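Side-chain contacts in initiator protein NS1 (Murine minute virus, PDB 4R94), which nicks viral DNA at the replication origin with its N-terminal nuclease domain, the part described here, and unwinds it with an ATP-driven helicase: residues V151-W156 with E181-L186; F228-S233 with G243-V248; K18-Q23 with D111-V116. One frame throughout, in Å; residues are numbered along the deposited sequence.

Contact 1. Residues V151-W156 with E181-L186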
loop_
_atom_site.group_PDB
_atom_site.type_symbol
_atom_site.label_atom_id
_atom_site.label_comp_id
_atom_site.label_asym_id
_atom_site.label_seq_id
_atom_site.Cartn_x
_atom_site.Cartn_y
_atom_site.Cartn_z
ATOM N N VAL A 151 -4.994 12.903 -5.363
ATOM C CA VAL A 151 -4.399 13.767 -6.407
ATOM C C VAL A 151 -3.070 13.206 -6.898
ATOM O O VAL A 151 -2.870 13.015 -8.106
ATOM C CB VAL A 151 -4.182 15.204 -5.907
ATOM C CG1 VAL A 151 -3.337 16.003 -6.931
ATOM C CG2 VAL A 151 -5.523 15.874 -5.674
ATOM N N TYR A 152 -2.159 12.913 -5.979
ATOM C CA TYR A 152 -0.843 12.420 -6.383
ATOM C C TYR A 152 -0.905 11.020 -6.989
ATOM O O TYR A 152 -0.184 10.723 -7.946
ATOM C CB TYR A 152 0.129 12.445 -5.206
ATOM C CG TYR A 152 0.517 13.856 -4.809
ATOM C CD1 TYR A 152 1.112 14.721 -5.731
ATOM C CD2 TYR A 152 0.266 14.323 -3.530
ATOM C CE1 TYR A 152 1.455 16.015 -5.374
ATOM C CE2 TYR A 152 0.602 15.608 -3.165
ATOM C CZ TYR A 152 1.188 16.447 -4.083
ATOM O OH TYR A 152 1.520 17.734 -3.704
ATOM N N TRP A 153 -1.806 10.181 -6.473
ATOM C CA TRP A 153 -1.951 8.818 -6.974
ATOM C C TRP A 153 -2.431 8.840 -8.423
ATOM O O TRP A 153 -1.863 8.166 -9.295
ATOM C CB TRP A 153 -2.923 8.040 -6.061
ATOM C CG TRP A 153 -3.224 6.607 -6.418
ATOM C CD1 TRP A 153 -4.471 6.061 -6.592
ATOM C CD2 TRP A 153 -2.293 5.520 -6.552
ATOM N NE1 TRP A 153 -4.374 4.706 -6.839
ATOM C CE2 TRP A 153 -3.045 4.353 -6.834
ATOM C CE3 TRP A 153 -0.892 5.419 -6.475
ATOM C CZ2 TRP A 153 -2.453 3.106 -7.039
ATOM C CZ3 TRP A 153 -0.306 4.175 -6.668
ATOM C CH2 TRP A 153 -1.080 3.042 -6.969
ATOM N N SER A 154 -3.452 9.646 -8.694
ATOM C CA SER A 154 -3.990 9.717 -10.051
ATOM C C SER A 154 -2.932 10.297 -10.983
ATOM O O SER A 154 -2.753 9.824 -12.105
ATOM C CB SER A 154 -5.270 10.552 -10.093
ATOM O OG SER A 154 -5.034 11.889 -9.668
ATOM N N ARG A 155 -2.209 11.301 -10.494
ATOM C CA ARG A 155 -1.145 11.907 -11.283
ATOM C C ARG A 155 -0.065 10.913 -11.650
ATOM O O ARG A 155 0.343 10.841 -12.822
ATOM C CB ARG A 155 -0.530 13.086 -10.530
ATOM C CG ARG A 155 -1.381 14.328 -10.645
ATOM C CD ARG A 155 -0.830 15.463 -9.831
ATOM N NE ARG A 155 0.415 15.975 -10.404
ATOM C CZ ARG A 155 1.141 16.944 -9.859
ATOM N NH1 ARG A 155 0.740 17.516 -8.731
ATOM N NH2 ARG A 155 2.262 17.342 -10.444
ATOM N N TRP A 156 0.409 10.154 -10.663
ATOM C CA TRP A 156 1.467 9.181 -10.925
ATOM C C TRP A 156 0.997 8.019 -11.787
ATOM O O TRP A 156 1.735 7.553 -12.652
ATOM C CB TRP A 156 2.050 8.650 -9.610
ATOM C CG TRP A 156 3.082 9.561 -9.060
ATOM C CD1 TRP A 156 2.986 10.337 -7.941
ATOM C CD2 TRP A 156 4.356 9.862 -9.649
ATOM N NE1 TRP A 156 4.135 11.071 -7.774
ATOM C CE2 TRP A 156 4.994 10.798 -8.810
ATOM C CE3 TRP A 156 5.027 9.409 -10.791
ATOM C CZ2 TRP A 156 6.268 11.300 -9.079
ATOM C CZ3 TRP A 156 6.298 9.909 -11.058
ATOM C CH2 TRP A 156 6.903 10.840 -10.201
ATOM N N GLU A 181 -12.495 7.792 -6.559
ATOM C CA GLU A 181 -11.774 7.627 -5.303
ATOM C C GLU A 181 -10.910 6.379 -5.276
ATOM O O GLU A 181 -11.169 5.442 -4.508
ATOM C CB GLU A 181 -12.759 7.598 -4.132
ATOM C CG GLU A 181 -13.491 8.913 -3.945
ATOM C CD GLU A 181 -14.169 9.023 -2.590
ATOM O OE1 GLU A 181 -14.434 7.984 -1.945
ATOM O OE2 GLU A 181 -14.423 10.166 -2.170
ATOM N N TRP A 182 -9.874 6.372 -6.112
ATOM C CA TRP A 182 -8.947 5.254 -6.122
ATOM C C TRP A 182 -7.990 5.289 -4.923
ATOM O O TRP A 182 -7.128 4.417 -4.796
ATOM C CB TRP A 182 -8.151 5.237 -7.430
ATOM C CG TRP A 182 -8.967 4.794 -8.621
ATOM C CD1 TRP A 182 -10.321 4.609 -8.674
ATOM C CD2 TRP A 182 -8.469 4.470 -9.924
ATOM N NE1 TRP A 182 -10.696 4.198 -9.939
ATOM C CE2 TRP A 182 -9.573 4.107 -10.721
ATOM C CE3 TRP A 182 -7.192 4.459 -10.495
ATOM C CZ2 TRP A 182 -9.441 3.736 -12.061
ATOM C CZ3 TRP A 182 -7.058 4.096 -11.824
ATOM C CH2 TRP A 182 -8.178 3.737 -12.591
ATOM N N VAL A 183 -8.117 6.310 -4.072
ATOM C CA VAL A 183 -7.607 6.189 -2.712
ATOM C C VAL A 183 -8.784 6.311 -1.770
ATOM O O VAL A 183 -9.484 7.324 -1.808
ATOM C CB VAL A 183 -6.580 7.266 -2.340
ATOM C CG1 VAL A 183 -6.126 7.058 -0.911
ATOM C CG2 VAL A 183 -5.369 7.231 -3.300
ATOM N N THR A 184 -9.015 5.294 -0.939
ATOM C CA THR A 184 -10.108 5.355 0.031
ATOM C C THR A 184 -9.565 5.590 1.442
ATOM O O THR A 184 -8.415 5.264 1.735
ATOM C CB THR A 184 -10.962 4.075 0.021
ATOM O OG1 THR A 184 -10.178 2.946 0.425
ATOM C CG2 THR A 184 -11.547 3.817 -1.352
ATOM N N LEU A 185 -10.419 6.142 2.304
ATOM C CA LEU A 185 -10.107 6.406 3.705
ATOM C C LEU A 185 -11.124 5.682 4.586
ATOM O O LEU A 185 -12.324 5.768 4.334
ATOM C CB LEU A 185 -10.143 7.912 3.971
ATOM C CG LEU A 185 -10.167 8.366 5.430
ATOM C CD1 LEU A 185 -8.802 8.192 6.082
ATOM C CD2 LEU A 185 -10.661 9.813 5.492
ATOM N N LEU A 186 -10.649 4.975 5.600
ATOM C CA LEU A 186 -11.552 4.269 6.516
ATOM C C LEU A 186 -12.384 5.271 7.307
ATOM O O LEU A 186 -11.843 6.199 7.908
ATOM C CB LEU A 186 -10.777 3.375 7.481
ATOM C CG LEU A 186 -11.699 2.529 8.374
ATOM C CD1 LEU A 186 -12.395 1.471 7.533
ATOM C CD2 LEU A 186 -10.915 1.891 9.514
#
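Trp182, which follows the Schellman motif that Glu181 makes at the end of helix 167-179, is the first residue of 181-186 to touch the helical segment 151-156, and it does so with its CB and its carbonyl oxygen rather than with its ring. CB lies in the plane of the Trp153 indole at the pyrrole edge, 3.9 Å from Trp153 CD1; the two side chains cross at about a right angle, and the Trp182 ring then leads away. The carbonyl O stands 3.4 Å from Trp153 NE1, approaching obliquely, but the clear hydrogen bond of that NE1 goes to the carbonyl of Lys31. Val183 follows with one methyl: CG2 packs 3.6 Å from Trp153 CD1 and 3.8 Å from Trp153 CB, so it rests against the base of the indole. Trp153 meets both residues because its CG is anti to the backbone N (chi1 179°), which carries the ring out from the helix toward the strand. All three residues are buried, and together the segments hide 139 Å². Helix 142-160 thus packs through Trp153 on the short strand 183-185 and on its antiparallel neighbour 24-31, where Phe30 meets the indole edge-to-face.

Contact 2. Residues F228-S233 with G243-V248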
loop_
_atom_site.group_PDB
_atom_site.type_symbol
_atom_site.label_atom_id
_atom_site.label_comp_id
_atom_site.label_asym_id
_atom_site.label_seq_id
_atom_site.Cartn_x
_atom_site.Cartn_y
_atom_site.Cartn_z
ATOM N N PHE A 228 0.953 -9.869 -0.968
ATOM C CA PHE A 228 2.164 -9.948 -1.781
ATOM C C PHE A 228 3.422 -9.583 -1.004
ATOM O O PHE A 228 4.431 -10.273 -1.061
ATOM C CB PHE A 228 2.089 -9.003 -2.977
ATOM C CG PHE A 228 1.110 -9.404 -4.049
ATOM C CD1 PHE A 228 1.432 -10.388 -4.977
ATOM C CD2 PHE A 228 -0.096 -8.733 -4.180
ATOM C CE1 PHE A 228 0.539 -10.719 -5.994
ATOM C CE2 PHE A 228 -0.994 -9.057 -5.176
ATOM C CZ PHE A 228 -0.676 -10.058 -6.092
ATOM N N LEU A 229 3.347 -8.464 -0.298
ATOM C CA LEU A 229 4.522 -7.707 0.090
ATOM C C LEU A 229 4.090 -6.723 1.164
ATOM O O LEU A 229 3.016 -6.120 1.040
ATOM C CB LEU A 229 5.091 -6.951 -1.137
ATOM C CG LEU A 229 6.361 -6.115 -1.021
ATOM C CD1 LEU A 229 7.565 -7.038 -1.072
ATOM C CD2 LEU A 229 6.449 -5.087 -2.149
ATOM N N SER A 230 4.898 -6.559 2.208
ATOM C CA SER A 230 4.623 -5.560 3.235
ATOM C C SER A 230 5.876 -4.784 3.568
ATOM O O SER A 230 6.990 -5.247 3.303
ATOM C CB SER A 230 4.072 -6.204 4.513
ATOM O OG SER A 230 3.004 -7.068 4.201
ATOM N N SER A 231 5.700 -3.612 4.161
ATOM C CA SER A 231 6.841 -2.829 4.633
ATOM C C SER A 231 6.407 -1.820 5.671
ATOM O O SER A 231 5.233 -1.475 5.767
ATOM C CB SER A 231 7.525 -2.099 3.483
ATOM O OG SER A 231 6.605 -1.288 2.764
ATOM N N ASP A 232 7.353 -1.307 6.444
ATOM C CA ASP A 232 6.978 -0.305 7.418
ATOM C C ASP A 232 8.103 0.696 7.617
ATOM O O ASP A 232 9.217 0.508 7.115
ATOM C CB ASP A 232 6.591 -0.970 8.747
ATOM C CG ASP A 232 7.713 -1.804 9.326
ATOM O OD1 ASP A 232 8.749 -1.214 9.696
ATOM O OD2 ASP A 232 7.553 -3.037 9.417
ATOM N N SER A 233 7.792 1.753 8.352
ATOM C CA SER A 233 8.692 2.903 8.485
ATOM C C SER A 233 9.948 2.563 9.294
ATOM O O SER A 233 10.922 3.328 9.286
ATOM C CB SER A 233 7.939 4.076 9.125
ATOM O OG SER A 233 7.270 3.667 10.309
ATOM N N GLY A 243 5.957 -17.489 7.802
ATOM C CA GLY A 243 6.058 -18.181 9.075
ATOM C C GLY A 243 6.517 -17.264 10.187
ATOM O O GLY A 243 6.037 -17.351 11.309
ATOM N N GLU A 244 7.431 -16.357 9.863
ATOM C CA GLU A 244 7.973 -15.431 10.848
ATOM C C GLU A 244 6.935 -14.381 11.236
ATOM O O GLU A 244 6.907 -13.908 12.369
ATOM C CB GLU A 244 9.243 -14.758 10.306
ATOM C CG GLU A 244 10.387 -15.752 10.067
ATOM C CD GLU A 244 11.613 -15.130 9.411
ATOM O OE1 GLU A 244 11.466 -14.411 8.396
ATOM O OE2 GLU A 244 12.734 -15.371 9.910
ATOM N N ARG A 245 6.102 -13.999 10.274
ATOM C CA ARG A 245 5.049 -13.030 10.532
ATOM C C ARG A 245 4.036 -13.606 11.528
ATOM O O ARG A 245 3.589 -12.919 12.446
ATOM C CB ARG A 245 4.366 -12.636 9.216
ATOM C CG ARG A 245 5.255 -11.772 8.297
ATOM C CD ARG A 245 4.780 -11.831 6.846
ATOM N NE ARG A 245 3.393 -11.385 6.708
ATOM C CZ ARG A 245 3.029 -10.183 6.277
ATOM N NH1 ARG A 245 3.953 -9.275 5.948
ATOM N NH2 ARG A 245 1.736 -9.881 6.195
ATOM N N HIS A 246 3.684 -14.874 11.351
ATOM C CA HIS A 246 2.771 -15.528 12.291
ATOM C C HIS A 246 3.411 -15.673 13.670
ATOM O O HIS A 246 2.732 -15.533 14.687
ATOM C CB HIS A 246 2.335 -16.887 11.745
ATOM C CG HIS A 246 1.548 -16.795 10.476
ATOM N ND1 HIS A 246 0.585 -15.836 10.272
ATOM C CD2 HIS A 246 1.606 -17.523 9.335
ATOM C CE1 HIS A 246 0.066 -15.985 9.063
ATOM N NE2 HIS A 246 0.669 -17.001 8.478
ATOM N N LEU A 247 4.716 -15.939 13.720
ATOM C CA LEU A 247 5.417 -15.912 15.004
ATOM C C LEU A 247 5.335 -14.537 15.679
ATOM O O LEU A 247 5.145 -14.448 16.890
ATOM C CB LEU A 247 6.885 -16.308 14.844
ATOM C CG LEU A 247 7.263 -17.766 14.611
ATOM C CD1 LEU A 247 8.782 -17.889 14.642
ATOM C CD2 LEU A 247 6.629 -18.659 15.657
ATOM N N VAL A 248 5.484 -13.461 14.911
ATOM C CA VAL A 248 5.315 -12.124 15.478
ATOM C C VAL A 248 3.937 -11.923 16.127
ATOM O O VAL A 248 3.841 -11.385 17.225
ATOM C CB VAL A 248 5.537 -11.031 14.402
ATOM C CG1 VAL A 248 5.160 -9.658 14.962
ATOM C CG2 VAL A 248 6.987 -11.047 13.956
#
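The last helix of this N-terminal nuclease fragment, 242-252, folds back on the central antiparallel sheet here: it is joined to strand 227-232 by one buried polar bridge, from Arg245 to Ser230. Arg245 NH1 donates to Ser230 OG at 3.0 Å with an N-H...O angle of 153°, moderately bent, and the hydroxyl oxygen is tilted 18° out of the guanidinium plane. Ser230 CB lies at the edge of the same group, in its plane, 3.4 Å from Arg245 NH1. The backbones stay well apart, with CA of Ser230 and CA of Arg245 10.5 Å from each other, so the arginine spans the gap alone. Its chain leaves the helix extended and then bends at chi3 (58°), turning the guanidinium so that NH1 meets the serine.

The principal polar partner of both groups is Gln117, whose OE1 is hydrogen-bonded to Arg245 NH2 and to Ser230 OG. Hydroxyl, amide oxygen and guanidinium thereby form a closed polar cluster that fixes the rotation of the arginine end, while Tyr227 adds a cation-pi contact. The Arg245 side chain is about 7 Å from that of the metal ligand Glu119, near the magnesium site without belonging to it. Strand 227-232 pairs antiparallel with 112-121, the strand carrying Gln117, and helix 242-252 also packs on helix 8-19 through Glu244 and Val248.

Contact 3. Residues K18-Q23 with D111-V116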
loop_
_atom_site.group_PDB
_atom_site.type_symbol
_atom_site.label_atom_id
_atom_site.label_comp_id
_atom_site.label_asym_id
_atom_site.label_seq_id
_atom_site.Cartn_x
_atom_site.Cartn_y
_atom_site.Cartn_z
ATOM N N LYS A 18 4.708 -3.560 19.357
ATOM C CA LYS A 18 4.084 -3.473 20.670
ATOM C C LYS A 18 4.257 -2.077 21.271
ATOM O O LYS A 18 3.355 -1.559 21.928
ATOM C CB LYS A 18 4.646 -4.542 21.614
ATOM C CG LYS A 18 3.724 -4.852 22.784
ATOM C CD LYS A 18 2.427 -5.499 22.297
ATOM C CE LYS A 18 1.514 -5.867 23.444
ATOM N NZ LYS A 18 0.316 -6.629 22.994
ATOM N N GLU A 19 5.409 -1.459 21.036
ATOM C CA GLU A 19 5.624 -0.089 21.487
ATOM C C GLU A 19 4.617 0.849 20.840
ATOM O O GLU A 19 4.297 1.902 21.388
ATOM C CB GLU A 19 7.049 0.382 21.174
ATOM C CG GLU A 19 8.098 -0.107 22.152
ATOM C CD GLU A 19 9.483 0.439 21.841
ATOM O OE1 GLU A 19 9.663 1.026 20.751
ATOM O OE2 GLU A 19 10.388 0.285 22.690
ATOM N N LYS A 20 4.123 0.470 19.663
ATOM C CA LYS A 20 3.206 1.328 18.932
ATOM C C LYS A 20 1.795 0.747 18.913
ATOM O O LYS A 20 0.981 1.097 18.062
ATOM C CB LYS A 20 3.721 1.549 17.505
ATOM C CG LYS A 20 5.073 2.233 17.456
ATOM C CD LYS A 20 5.648 2.240 16.042
ATOM C CE LYS A 20 7.048 2.810 16.027
ATOM N NZ LYS A 20 7.949 1.937 16.836
ATOM N N SER A 21 1.499 -0.128 19.876
ATOM C CA SER A 21 0.245 -0.876 19.882
ATOM C C SER A 21 -0.984 0.001 19.781
ATOM O O SER A 21 -1.954 -0.361 19.102
ATOM C CB SER A 21 0.136 -1.722 21.158
ATOM O OG SER A 21 0.229 -0.889 22.295
ATOM N N ASN A 22 -0.922 1.153 20.453
ATOM C CA ASN A 22 -2.060 2.045 20.620
ATOM C C ASN A 22 -1.917 3.381 19.914
ATOM O O ASN A 22 -2.621 4.340 20.236
ATOM C CB ASN A 22 -2.293 2.307 22.111
ATOM C CG ASN A 22 -2.837 1.111 22.825
ATOM O OD1 ASN A 22 -2.162 0.090 22.952
ATOM N ND2 ASN A 22 -4.064 1.225 23.315
ATOM N N GLN A 23 -1.004 3.467 18.961
ATOM C CA GLN A 23 -0.846 4.725 18.258
ATOM C C GLN A 23 -1.952 4.891 17.220
ATOM O O GLN A 23 -2.145 4.024 16.372
ATOM C CB GLN A 23 0.519 4.809 17.599
ATOM C CG GLN A 23 0.860 6.225 17.233
ATOM C CD GLN A 23 1.455 6.328 15.864
ATOM O OE1 GLN A 23 2.151 5.416 15.411
ATOM N NE2 GLN A 23 1.179 7.432 15.181
ATOM N N ASP A 111 9.361 11.191 11.949
ATOM C CA ASP A 111 8.329 11.462 12.944
ATOM C C ASP A 111 7.013 10.781 12.566
ATOM O O ASP A 111 5.967 11.084 13.133
ATOM C CB ASP A 111 8.089 12.966 13.105
ATOM C CG ASP A 111 9.283 13.697 13.702
ATOM O OD1 ASP A 111 10.098 13.043 14.394
ATOM O OD2 ASP A 111 9.399 14.925 13.476
ATOM N N VAL A 112 7.076 9.886 11.584
ATOM C CA VAL A 112 5.879 9.235 11.041
ATOM C C VAL A 112 5.940 7.735 11.227
ATOM O O VAL A 112 6.965 7.131 10.940
ATOM C CB VAL A 112 5.734 9.509 9.522
ATOM C CG1 VAL A 112 4.390 9.011 9.025
ATOM C CG2 VAL A 112 5.887 10.969 9.242
ATOM N N ASN A 113 4.845 7.115 11.671
ATOM C CA ASN A 113 4.784 5.667 11.651
ATOM C C ASN A 113 3.943 5.248 10.457
ATOM O O ASN A 113 2.840 5.775 10.266
ATOM C CB ASN A 113 4.180 5.126 12.949
ATOM C CG ASN A 113 5.030 5.457 14.160
ATOM O OD1 ASN A 113 6.250 5.320 14.130
ATOM N ND2 ASN A 113 4.391 5.917 15.218
ATOM N N TRP A 114 4.461 4.349 9.631
ATOM C CA TRP A 114 3.614 3.834 8.569
ATOM C C TRP A 114 3.861 2.365 8.286
ATOM O O TRP A 114 4.898 1.798 8.619
ATOM C CB TRP A 114 3.745 4.673 7.273
ATOM C CG TRP A 114 5.137 4.835 6.697
ATOM C CD1 TRP A 114 5.949 5.929 6.811
ATOM C CD2 TRP A 114 5.862 3.880 5.919
ATOM N NE1 TRP A 114 7.136 5.707 6.163
ATOM C CE2 TRP A 114 7.107 4.453 5.600
ATOM C CE3 TRP A 114 5.576 2.587 5.455
ATOM C CZ2 TRP A 114 8.071 3.778 4.854
ATOM C CZ3 TRP A 114 6.519 1.922 4.720
ATOM C CH2 TRP A 114 7.761 2.520 4.413
ATOM N N PHE A 115 2.863 1.758 7.654
ATOM C CA PHE A 115 2.886 0.355 7.296
ATOM C C PHE A 115 2.158 0.216 5.979
ATOM O O PHE A 115 1.089 0.799 5.804
ATOM C CB PHE A 115 2.190 -0.498 8.381
ATOM C CG PHE A 115 2.013 -1.949 8.009
ATOM C CD1 PHE A 115 3.042 -2.865 8.199
ATOM C CD2 PHE A 115 0.810 -2.396 7.487
ATOM C CE1 PHE A 115 2.884 -4.200 7.859
ATOM C CE2 PHE A 115 0.637 -3.740 7.143
ATOM C CZ PHE A 115 1.680 -4.640 7.324
ATOM N N VAL A 116 2.729 -0.560 5.069
ATOM C CA VAL A 116 2.173 -0.752 3.745
ATOM C C VAL A 116 2.003 -2.246 3.485
ATOM O O VAL A 116 2.916 -3.021 3.779
ATOM C CB VAL A 116 3.124 -0.100 2.705
ATOM C CG1 VAL A 116 2.840 -0.578 1.290
ATOM C CG2 VAL A 116 3.053 1.429 2.827
#
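Asn113 meets Gln23 and Lys20 with the two branches of its amide, and the contacts divide into an amide-to-amide approach and a packing of methylenes against the amide oxygen. In the first, Asn113 ND2 to Gln23 OE1 is modelled as a hydrogen bond, but at 2.3 Å it is too short to be trusted in detail. The two amide planes stand 69° apart, far from coplanar. Gln23 sends CG anti to its backbone N (chi1 -163°) and bends at chi2, which brings its amide to the asparagine.

The second kind is aliphatic chain against amide oxygen. Lys20 runs obliquely past Asn113, with CD 3.7 Å and CE 3.2 Å from Asn113 OD1; the methylenes make this contact, and the ammonium end, turned by a bend at chi4 (63°), engages the ring of Trp16 in a cation-pi interaction.

Bonds within the loop shape it: residues 20-23 form a type I beta turn closed by Gln23 N to Lys20 O at 3.2 Å; between side chains, Ser21 OG donates to Asn22 OD1 at 2.7 Å, in the carbonyl plane on a lone pair. This surface contact lies away from the metal site. It links the turn between helix 8-19 and strand 24-31 to strand 112-121 at Asn113, beside helix 203-211, whose Phe203 touches Lys20.

How the contacts relate
From the N terminus, contact 3 comes first, joining the turn after helix 8-19 to strand 112-121 and closing a loop of 87 residues. Contact 1 opens only later, and its 24 intervening residues bring helix 142-160 against strand 183-185. Contact 2 closes the shortest loop, nine residues, between strand 227-232 and the last helix. The three follow in series, none nested or crossed, yet all reach the same antiparallel sheet. Contacts 2 and 3 touch through its neighbouring strands: Ser231 O lies 2.8 Å from Val116 N, a probable hydrogen bond. Contact 1, its centre about 25 Å from that of contact 2, lies on the opposite side of the chain's centre from contact 2.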